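Local coordinates for protein SloR (Streptococcus mutans, PDB 5CVI) that regulates transcription in response to manganese as a homodimer of the DtxR family, probably by binding DNA through a helix-turn-helix domain, at residues 3-9 with 41-45; 91-95 with 160-166; 150-156 with 175-181. All blocks are in the same frame, centred on the assembly; numbering follows the deposited sequence.

Contact 1. Residues 3-9 with 41-45; sequences PNKEDYL and MVKKL. With ZN (zinc ion), chain H.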
loop_
_atom_site.group_PDB
_atom_site.type_symbol
_atom_site.label_atom_id
_atom_site.label_comp_id
_atom_site.label_asym_id
_atom_site.label_seq_id
_atom_site.Cartn_x
_atom_site.Cartn_y
_atom_site.Cartn_z
ATOM N N PRO B 3 5.202 14.191 1.030
ATOM C CA PRO B 3 3.788 14.535 0.840
ATOM C C PRO B 3 3.591 15.250 -0.490
ATOM O O PRO B 3 4.330 16.191 -0.778
ATOM C CB PRO B 3 3.501 15.506 1.994
ATOM C CG PRO B 3 4.611 15.304 2.974
ATOM C CD PRO B 3 5.802 14.924 2.157
ATOM N N ASN B 4 2.622 14.815 -1.291
ATOM C CA ASN B 4 2.362 15.483 -2.561
ATOM C C ASN B 4 1.462 16.703 -2.380
ATOM O O ASN B 4 1.022 16.998 -1.271
ATOM C CB ASN B 4 1.765 14.520 -3.592
ATOM C CG ASN B 4 0.275 14.322 -3.410
ATOM O OD1 ASN B 4 -0.205 14.145 -2.293
ATOM N ND2 ASN B 4 -0.468 14.363 -4.510
ATOM N N LYS B 5 1.196 17.402 -3.478
ATOM C CA LYS B 5 0.390 18.620 -3.457
ATOM C C LYS B 5 -0.980 18.444 -2.801
ATOM O O LYS B 5 -1.491 19.363 -2.166
ATOM C CB LYS B 5 0.224 19.164 -4.881
ATOM C CG LYS B 5 -0.081 18.091 -5.913
ATOM C CD LYS B 5 -0.212 18.665 -7.316
ATOM C CE LYS B 5 -0.032 17.583 -8.370
ATOM N NZ LYS B 5 -0.867 16.375 -8.101
ATOM N N GLU B 6 -1.565 17.262 -2.957
ATOM C CA GLU B 6 -2.945 17.022 -2.536
ATOM C C GLU B 6 -3.176 17.194 -1.031
ATOM O O GLU B 6 -4.271 17.566 -0.601
ATOM C CB GLU B 6 -3.414 15.640 -3.011
ATOM C CG GLU B 6 -3.421 15.484 -4.526
ATOM C CD GLU B 6 -3.859 14.103 -4.983
ATOM O OE1 GLU B 6 -4.122 13.241 -4.119
ATOM O OE2 GLU B 6 -3.936 13.881 -6.211
ATOM N N ASP B 7 -2.141 16.937 -0.239
ATOM C CA ASP B 7 -2.241 17.027 1.216
ATOM C C ASP B 7 -2.550 18.441 1.696
ATOM O O ASP B 7 -3.027 18.641 2.813
ATOM C CB ASP B 7 -0.961 16.514 1.872
ATOM C CG ASP B 7 -0.743 15.038 1.633
ATOM O OD1 ASP B 7 -1.746 14.321 1.440
ATOM O OD2 ASP B 7 0.425 14.597 1.632
ATOM N N TYR B 8 -2.278 19.419 0.840
ATOM C CA TYR B 8 -2.619 20.805 1.124
ATOM C C TYR B 8 -4.136 20.952 1.212
ATOM O O TYR B 8 -4.650 21.757 1.985
ATOM C CB TYR B 8 -2.044 21.720 0.039
ATOM C CG TYR B 8 -2.278 23.194 0.268
ATOM C CD1 TYR B 8 -1.457 23.927 1.115
ATOM C CD2 TYR B 8 -3.313 23.859 -0.376
ATOM C CE1 TYR B 8 -1.666 25.280 1.322
ATOM C CE2 TYR B 8 -3.529 25.209 -0.176
ATOM C CZ TYR B 8 -2.704 25.915 0.674
ATOM O OH TYR B 8 -2.918 27.261 0.873
ATOM N N LEU B 9 -4.849 20.157 0.422
ATOM C CA LEU B 9 -6.306 20.196 0.413
ATOM C C LEU B 9 -6.908 19.761 1.748
ATOM O O LEU B 9 -7.903 20.326 2.201
ATOM C CB LEU B 9 -6.864 19.346 -0.732
ATOM C CG LEU B 9 -6.878 20.004 -2.115
ATOM C CD1 LEU B 9 -5.554 20.688 -2.407
ATOM C CD2 LEU B 9 -7.191 18.974 -3.192
HETATM N N MSE B 41 3.266 23.560 -4.733
HETATM C CA MSE B 41 2.107 22.687 -4.588
HETATM C C MSE B 41 0.810 23.451 -4.850
HETATM O O MSE B 41 -0.050 22.994 -5.604
HETATM C CB MSE B 41 2.067 22.056 -3.194
HETATM C CG MSE B 41 3.342 21.338 -2.786
HETATM SE SE MSE B 41 3.169 20.375 -1.091
HETATM C CE MSE B 41 1.975 21.612 -0.180
ATOM N N VAL B 42 0.672 24.612 -4.217
ATOM C CA VAL B 42 -0.506 25.452 -4.408
ATOM C C VAL B 42 -0.588 25.937 -5.853
ATOM O O VAL B 42 -1.679 26.096 -6.404
ATOM C CB VAL B 42 -0.503 26.660 -3.454
ATOM C CG1 VAL B 42 -1.705 27.554 -3.719
ATOM C CG2 VAL B 42 -0.494 26.192 -2.009
ATOM N N LYS B 43 0.573 26.164 -6.458
ATOM C CA LYS B 43 0.654 26.551 -7.862
ATOM C C LYS B 43 0.036 25.467 -8.743
ATOM O O LYS B 43 -0.749 25.759 -9.645
ATOM C CB LYS B 43 2.112 26.794 -8.255
ATOM C CG LYS B 43 2.334 27.283 -9.681
ATOM C CD LYS B 43 3.830 27.440 -9.956
ATOM C CE LYS B 43 4.108 28.098 -11.298
ATOM N NZ LYS B 43 5.565 28.383 -11.462
ATOM N N LYS B 44 0.392 24.216 -8.468
ATOM C CA LYS B 44 -0.145 23.085 -9.216
ATOM C C LYS B 44 -1.640 22.904 -8.955
ATOM O O LYS B 44 -2.403 22.591 -9.865
ATOM C CB LYS B 44 0.615 21.799 -8.867
ATOM C CG LYS B 44 2.068 21.783 -9.336
ATOM C CD LYS B 44 2.760 20.477 -8.958
ATOM C CE LYS B 44 4.115 20.336 -9.645
ATOM N NZ LYS B 44 5.040 21.454 -9.316
ATOM N N LEU B 45 -2.049 23.105 -7.707
ATOM C CA LEU B 45 -3.446 22.934 -7.316
ATOM C C LEU B 45 -4.364 23.953 -7.990
ATOM O O LEU B 45 -5.526 23.662 -8.273
ATOM C CB LEU B 45 -3.584 22.996 -5.791
ATOM C CG LEU B 45 -2.794 21.926 -5.032
ATOM C CD1 LEU B 45 -2.828 22.168 -3.530
ATOM C CD2 LEU B 45 -3.318 20.535 -5.358
HETATM ZN ZN ZN H . -1.636 12.327 1.276
#

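Contact 2. Residues 91-95 with 160-166; sequences ADEIH and DNFQLLK. With ZN (zinc ion), chain J.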
loop_
_atom_site.group_PDB
_atom_site.type_symbol
_atom_site.label_atom_id
_atom_site.label_comp_id
_atom_site.label_asym_id
_atom_site.label_seq_id
_atom_site.Cartn_x
_atom_site.Cartn_y
_atom_site.Cartn_z
ATOM N N ALA B 91 0.565 4.757 17.467
ATOM C CA ALA B 91 0.028 6.041 17.016
ATOM C C ALA B 91 1.061 6.907 16.285
ATOM O O ALA B 91 0.725 7.626 15.344
ATOM C CB ALA B 91 -0.573 6.800 18.186
ATOM N N ASP B 92 2.316 6.834 16.716
ATOM C CA ASP B 92 3.375 7.639 16.115
ATOM C C ASP B 92 3.944 7.044 14.829
ATOM O O ASP B 92 4.870 7.599 14.243
ATOM C CB ASP B 92 4.503 7.888 17.125
ATOM C CG ASP B 92 4.976 6.615 17.799
ATOM O OD1 ASP B 92 4.754 5.519 17.238
ATOM O OD2 ASP B 92 5.573 6.710 18.892
ATOM N N GLU B 93 3.388 5.921 14.387
ATOM C CA GLU B 93 3.910 5.223 13.214
ATOM C C GLU B 93 2.928 5.234 12.049
ATOM O O GLU B 93 3.323 5.110 10.888
ATOM C CB GLU B 93 4.253 3.772 13.563
ATOM C CG GLU B 93 5.377 3.602 14.565
ATOM C CD GLU B 93 5.568 2.153 14.976
ATOM O OE1 GLU B 93 6.531 1.861 15.717
ATOM O OE2 GLU B 93 4.751 1.303 14.561
ATOM N N ILE B 94 1.645 5.381 12.369
ATOM C CA ILE B 94 0.577 5.236 11.384
ATOM C C ILE B 94 0.576 6.295 10.284
ATOM O O ILE B 94 0.314 5.977 9.124
ATOM C CB ILE B 94 -0.815 5.204 12.055
ATOM C CG1 ILE B 94 -1.021 6.462 12.898
ATOM C CG2 ILE B 94 -0.964 3.951 12.905
ATOM C CD1 ILE B 94 -2.316 6.477 13.670
ATOM N N HIS B 95 0.862 7.544 10.638
ATOM C CA HIS B 95 0.689 8.637 9.682
ATOM C C HIS B 95 1.517 8.504 8.406
ATOM O O HIS B 95 0.993 8.660 7.304
ATOM C CB HIS B 95 0.960 10.000 10.315
ATOM C CG HIS B 95 0.796 11.134 9.352
ATOM N ND1 HIS B 95 -0.439 11.539 8.888
ATOM C CD2 HIS B 95 1.706 11.920 8.733
ATOM C CE1 HIS B 95 -0.282 12.539 8.042
ATOM N NE2 HIS B 95 1.010 12.792 7.930
ATOM N N ASP B 160 -5.004 14.908 13.771
ATOM C CA ASP B 160 -3.880 14.115 13.317
ATOM C C ASP B 160 -2.633 14.972 13.439
ATOM O O ASP B 160 -2.236 15.640 12.492
ATOM C CB ASP B 160 -4.087 13.702 11.863
ATOM C CG ASP B 160 -3.146 12.597 11.434
ATOM O OD1 ASP B 160 -2.036 12.499 12.002
ATOM O OD2 ASP B 160 -3.519 11.822 10.528
ATOM N N ASN B 161 -2.016 14.956 14.612
ATOM C CA ASN B 161 -0.909 15.857 14.880
ATOM C C ASN B 161 0.114 15.222 15.800
ATOM O O ASN B 161 -0.188 14.925 16.953
ATOM C CB ASN B 161 -1.442 17.150 15.496
ATOM C CG ASN B 161 -0.372 18.194 15.672
ATOM O OD1 ASN B 161 0.385 18.168 16.645
ATOM N ND2 ASN B 161 -0.297 19.125 14.727
ATOM N N PHE B 162 1.323 15.023 15.292
ATOM C CA PHE B 162 2.361 14.344 16.058
ATOM C C PHE B 162 2.649 15.018 17.401
ATOM O O PHE B 162 2.748 14.346 18.426
ATOM C CB PHE B 162 3.643 14.210 15.237
ATOM C CG PHE B 162 4.724 13.440 15.935
ATOM C CD1 PHE B 162 4.707 12.055 15.950
ATOM C CD2 PHE B 162 5.757 14.099 16.581
ATOM C CE1 PHE B 162 5.700 11.342 16.594
ATOM C CE2 PHE B 162 6.753 13.391 17.226
ATOM C CZ PHE B 162 6.725 12.011 17.232
ATOM N N GLN B 163 2.778 16.341 17.393
ATOM C CA GLN B 163 3.060 17.092 18.617
ATOM C C GLN B 163 1.932 16.946 19.633
ATOM O O GLN B 163 2.171 16.863 20.837
ATOM C CB GLN B 163 3.287 18.572 18.305
ATOM C CG GLN B 163 4.279 18.819 17.191
ATOM C CD GLN B 163 5.361 19.800 17.582
ATOM O OE1 GLN B 163 5.113 20.999 17.714
ATOM N NE2 GLN B 163 6.574 19.292 17.778
ATOM N N LEU B 164 0.702 16.925 19.138
ATOM C CA LEU B 164 -0.460 16.752 19.996
ATOM C C LEU B 164 -0.465 15.355 20.598
ATOM O O LEU B 164 -0.955 15.142 21.706
ATOM C CB LEU B 164 -1.747 16.990 19.208
ATOM C CG LEU B 164 -3.042 16.824 19.999
ATOM C CD1 LEU B 164 -2.969 17.629 21.285
ATOM C CD2 LEU B 164 -4.235 17.262 19.159
ATOM N N LEU B 165 0.088 14.404 19.853
ATOM C CA LEU B 165 0.204 13.029 20.320
ATOM C C LEU B 165 1.144 12.952 21.513
ATOM O O LEU B 165 0.838 12.316 22.517
ATOM C CB LEU B 165 0.718 12.127 19.201
ATOM C CG LEU B 165 0.960 10.668 19.588
ATOM C CD1 LEU B 165 -0.349 9.984 19.949
ATOM C CD2 LEU B 165 1.654 9.931 18.452
ATOM N N LYS B 166 2.290 13.611 21.397
ATOM C CA LYS B 166 3.275 13.628 22.470
ATOM C C LYS B 166 2.758 14.382 23.689
ATOM O O LYS B 166 3.112 14.061 24.822
ATOM C CB LYS B 166 4.594 14.233 21.980
ATOM C CG LYS B 166 5.303 13.376 20.943
ATOM C CD LYS B 166 5.441 11.940 21.433
ATOM C CE LYS B 166 6.011 11.028 20.359
ATOM N NZ LYS B 166 6.100 9.616 20.835
HETATM ZN ZN ZN J . -2.167 10.784 9.595
HETATM O O HOH W 1 -1.038 10.293 13.940
HETATM O O HOH W 2 -2.158 9.304 11.120
#

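Contact 3. Residues 150-156 with 175-181; sequences MGVYLLK and IGDELRL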
loop_
_atom_site.group_PDB
_atom_site.type_symbol
_atom_site.label_atom_id
_atom_site.label_comp_id
_atom_site.label_asym_id
_atom_site.label_seq_id
_atom_site.Cartn_x
_atom_site.Cartn_y
_atom_site.Cartn_z
HETATM N N MSE B 150 -19.067 25.123 32.155
HETATM C CA MSE B 150 -18.166 24.296 32.948
HETATM C C MSE B 150 -18.848 22.969 33.269
HETATM O O MSE B 150 -20.024 22.781 32.954
HETATM C CB MSE B 150 -17.765 25.021 34.236
HETATM C CG MSE B 150 -17.219 26.425 34.008
HETATM SE SE MSE B 150 -15.655 26.457 32.835
HETATM C CE MSE B 150 -15.466 28.389 32.626
ATOM N N GLY B 151 -18.114 22.050 33.890
ATOM C CA GLY B 151 -18.654 20.737 34.199
ATOM C C GLY B 151 -17.911 19.613 33.500
ATOM O O GLY B 151 -16.777 19.792 33.053
ATOM N N VAL B 152 -18.553 18.454 33.397
ATOM C CA VAL B 152 -17.903 17.266 32.848
ATOM C C VAL B 152 -18.002 17.168 31.320
ATOM O O VAL B 152 -19.066 17.380 30.735
ATOM C CB VAL B 152 -18.456 15.980 33.491
ATOM C CG1 VAL B 152 -17.742 14.757 32.933
ATOM C CG2 VAL B 152 -18.305 16.043 35.002
ATOM N N TYR B 153 -16.878 16.849 30.684
ATOM C CA TYR B 153 -16.829 16.639 29.240
ATOM C C TYR B 153 -16.140 15.322 28.915
ATOM O O TYR B 153 -15.360 14.808 29.713
ATOM C CB TYR B 153 -16.079 17.781 28.550
ATOM C CG TYR B 153 -16.863 19.068 28.460
ATOM C CD1 TYR B 153 -17.572 19.392 27.312
ATOM C CD2 TYR B 153 -16.898 19.957 29.524
ATOM C CE1 TYR B 153 -18.289 20.564 27.225
ATOM C CE2 TYR B 153 -17.613 21.133 29.447
ATOM C CZ TYR B 153 -18.307 21.432 28.297
ATOM O OH TYR B 153 -19.024 22.604 28.217
ATOM N N LEU B 154 -16.434 14.779 27.740
ATOM C CA LEU B 154 -15.724 13.607 27.241
ATOM C C LEU B 154 -14.859 13.991 26.048
ATOM O O LEU B 154 -15.318 14.677 25.135
ATOM C CB LEU B 154 -16.702 12.493 26.856
ATOM C CG LEU B 154 -17.200 11.574 27.975
ATOM C CD1 LEU B 154 -17.918 12.371 29.052
ATOM C CD2 LEU B 154 -18.107 10.485 27.422
ATOM N N LEU B 155 -13.602 13.561 26.069
ATOM C CA LEU B 155 -12.699 13.774 24.944
ATOM C C LEU B 155 -13.051 12.801 23.822
ATOM O O LEU B 155 -12.775 11.607 23.919
ATOM C CB LEU B 155 -11.248 13.574 25.387
ATOM C CG LEU B 155 -10.145 13.747 24.342
ATOM C CD1 LEU B 155 -10.193 15.137 23.733
ATOM C CD2 LEU B 155 -8.783 13.486 24.967
ATOM N N LYS B 156 -13.673 13.312 22.764
ATOM C CA LYS B 156 -14.176 12.458 21.690
ATOM C C LYS B 156 -13.268 12.410 20.458
ATOM O O LYS B 156 -13.196 11.383 19.780
ATOM C CB LYS B 156 -15.591 12.879 21.276
ATOM C CG LYS B 156 -16.614 12.878 22.400
ATOM C CD LYS B 156 -16.635 11.555 23.151
ATOM C CE LYS B 156 -17.083 10.407 22.258
ATOM N NZ LYS B 156 -16.995 9.096 22.969
ATOM N N ILE B 175 -8.611 9.333 24.090
ATOM C CA ILE B 175 -9.967 9.494 23.583
ATOM C C ILE B 175 -10.943 8.712 24.461
ATOM O O ILE B 175 -10.745 7.526 24.714
ATOM C CB ILE B 175 -10.082 8.993 22.128
ATOM C CG1 ILE B 175 -9.144 9.782 21.209
ATOM C CG2 ILE B 175 -11.521 9.079 21.642
ATOM C CD1 ILE B 175 -9.414 11.264 21.182
ATOM N N GLY B 176 -11.988 9.382 24.935
ATOM C CA GLY B 176 -12.977 8.746 25.784
ATOM C C GLY B 176 -12.804 9.105 27.248
ATOM O O GLY B 176 -13.613 8.711 28.093
ATOM N N ASP B 177 -11.749 9.856 27.548
ATOM C CA ASP B 177 -11.481 10.279 28.917
ATOM C C ASP B 177 -12.467 11.342 29.386
ATOM O O ASP B 177 -12.840 12.237 28.626
ATOM C CB ASP B 177 -10.052 10.808 29.049
ATOM C CG ASP B 177 -9.048 9.711 29.347
ATOM O OD1 ASP B 177 -9.468 8.636 29.828
ATOM O OD2 ASP B 177 -7.841 9.927 29.108
ATOM N N GLU B 178 -12.890 11.226 30.640
ATOM C CA GLU B 178 -13.714 12.248 31.271
ATOM C C GLU B 178 -12.819 13.313 31.900
ATOM O O GLU B 178 -12.019 13.022 32.789
ATOM C CB GLU B 178 -14.626 11.633 32.338
ATOM C CG GLU B 178 -15.726 10.736 31.792
ATOM C CD GLU B 178 -16.611 10.151 32.881
ATOM O OE1 GLU B 178 -16.291 10.332 34.076
ATOM O OE2 GLU B 178 -17.630 9.510 32.541
ATOM N N LEU B 179 -12.943 14.547 31.428
ATOM C CA LEU B 179 -12.215 15.658 32.024
ATOM C C LEU B 179 -13.173 16.777 32.423
ATOM O O LEU B 179 -14.012 17.202 31.630
ATOM C CB LEU B 179 -11.133 16.167 31.071
ATOM C CG LEU B 179 -11.490 16.152 29.586
ATOM C CD1 LEU B 179 -12.319 17.371 29.208
ATOM C CD2 LEU B 179 -10.236 16.056 28.735
ATOM N N ARG B 180 -13.053 17.236 33.665
ATOM C CA ARG B 180 -13.930 18.273 34.189
ATOM C C ARG B 180 -13.313 19.654 33.976
ATOM O O ARG B 180 -12.236 19.951 34.497
ATOM C CB ARG B 180 -14.215 18.027 35.678
ATOM C CG ARG B 180 -15.153 19.037 36.331
ATOM C CD ARG B 180 -15.427 18.694 37.795
ATOM N NE ARG B 180 -16.277 17.514 37.953
ATOM C CZ ARG B 180 -15.824 16.267 38.054
ATOM N NH1 ARG B 180 -14.520 16.025 38.010
ATOM N NH2 ARG B 180 -16.675 15.260 38.198
ATOM N N LEU B 181 -13.995 20.489 33.198
ATOM C CA LEU B 181 -13.548 21.857 32.963
ATOM C C LEU B 181 -13.926 22.743 34.144
ATOM O O LEU B 181 -15.107 22.991 34.392
ATOM C CB LEU B 181 -14.159 22.413 31.677
ATOM C CG LEU B 181 -13.831 23.876 31.371
ATOM C CD1 LEU B 181 -12.325 24.080 31.303
ATOM C CD2 LEU B 181 -14.492 24.323 30.073
#

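Contact 1. Residues 3-9 with 41-45
Y8 lies against the M41-L45 turn of helix 35-47, the last helix of the helix-turn-helix and, as in other DtxR-family proteins, probably the one that reads DNA. The tyrosine can be followed outward. Its CB meets L45 CD1 at 3.7 Å and CE of M41 at 4.0 Å; M41 is modelled as selenomethionine, its chain bent at chi3 so that CE faces Y8. Farther out, ring atom CD2 is 3.6 Å from the same L45 CD1. V42 then places its CG2 over one ring face, 3.6 Å from the centroid of the Y8 ring and 15° off the normal, a CH-pi contact nearest the CZ end. CG lies anti to the backbone N (chi1 -177°), which sends the ring across the 41-45 turn and brings its face to V42. The hydroxyl OH bonds to N24, so the polar tip of a buried ring is satisfied.

L45 lies obliquely beside this ring, its CD1 also meeting L9 CD1 and its CD2 the CB of K5. K5 crosses K44 at about a right angle; the contact uses their methylenes. One residue before Y8, D7 turns to the zinc shared with E99, E102 and H103, its OD1 2.0 Å from the metal.

Contact 2. Residues 91-95 with 160-166
L165 reaches across to A91 and D92, and its branched end makes the closest apolar fit here: CD1 lies 3.6 Å from A91 CB. A chi1 of 177° sends CG away from the backbone N, carrying both methyls to helix 91-101, where CD2 rests 3.7 Å from D92 CB. The small methyl of A91 suits the spot, since M84 of helix 63-85 also touches it. The two short helix segments run almost antiparallel, at 173°, but their axes stay 10.5 Å apart, so side chains rather than backbones bridge the gap.

At the other end the junction is drawn together by a metal. H95 ND1 binds the zinc ion at 2.0 Å and D160 OD2 binds it at 1.9 Å, with H76 and a water completing the set. The ring and carboxylate planes stand 82° apart. Ligands H76 and H95 come from the metal-binding and dimerisation domain, D160 from the SH3-like FeoA domain. D160 OD1 also accepts from a second water, which reaches A91 O weakly. Just beyond D160, N161 caps helix 162-170, OD1 taking the N-H of L164.

The solvent side is looser. Exposed F162 meets D92 CB with its ring edge, near the ring plane, and the D92-K166 salt bridge is long, OD2 to NZ 3.5 Å; K166 has a second partner in E169, while D92 OD1 bonds to T90.

Contact 3. Residues 150-156 with 175-181
Y153 and L179 face each other across two neighbouring antiparallel strands, with L181 beside them on the same buried face. L179 has its CG between the backbone N and the carbonyl carbon (chi1 36°), a turn that brings CD1 to 3.8 Å from Y153 CB. The tyrosine ring slants past L181, CD2 lying 4.3 Å from L181 CB, while its hydroxyl bonds to the carbonyl of E149. Beyond the ring, M150, a selenomethionine, crosses L181 obliquely with SE 3.5 Å from L181 CG. L179 CD2 also nears L155 CB, and L155 crosses I175 at about a right angle.

Backbone bonds hold these side chains in register. Y153 and L179 form a hydrogen-bonded pair, each N 3.0 Å from the other's O, and G151 pairs likewise with L181; V152-R180 and L154-E178 are the non-hydrogen-bonded pairs between and beyond them. G176 N donating to L155 O and L155 N to D177 O continue the pairing. The two are neighbouring inner strands of the five-stranded antiparallel sheet in the SH3-like FeoA domain, 210-214 beside 151-158 and 190-195 beside 178-185. At phi 118° and psi -161° a CB on G151 would jam against M150 O, which suits a residue without a side chain.

The other face is more polar. R180 bends at chi3 so that its guanidinium passes obliquely by V152, NH2 to CG2 3.7 Å, while NH1 makes a salt bridge to E194. L154 and E178 lie side by side and point the same way, CD1 against the aliphatic CG, leaving E178 OE2 to pair with K215.

From the N terminus, contact 1 closes first: segment 3-9 returns to 41-45 across a span that includes helix 24-30, closing a mostly helical loop of 31 residues within the DNA-binding domain. The chain then passes through helix 63-85 to segment 91-95, which opens contact 2. Before its partner 160-166 arrives, segment 150-156 has already opened contact 3, which closes only at 175-181; contacts 2 and 3 therefore cross. Helix 162-170 serves contact 2 while joining the two strands of contact 3. Contact 1 and contact 3 lie on opposite sides of the chain's centre, about 36 Å apart between centres, with contact 2 tying the dimerisation domain to the FeoA domain.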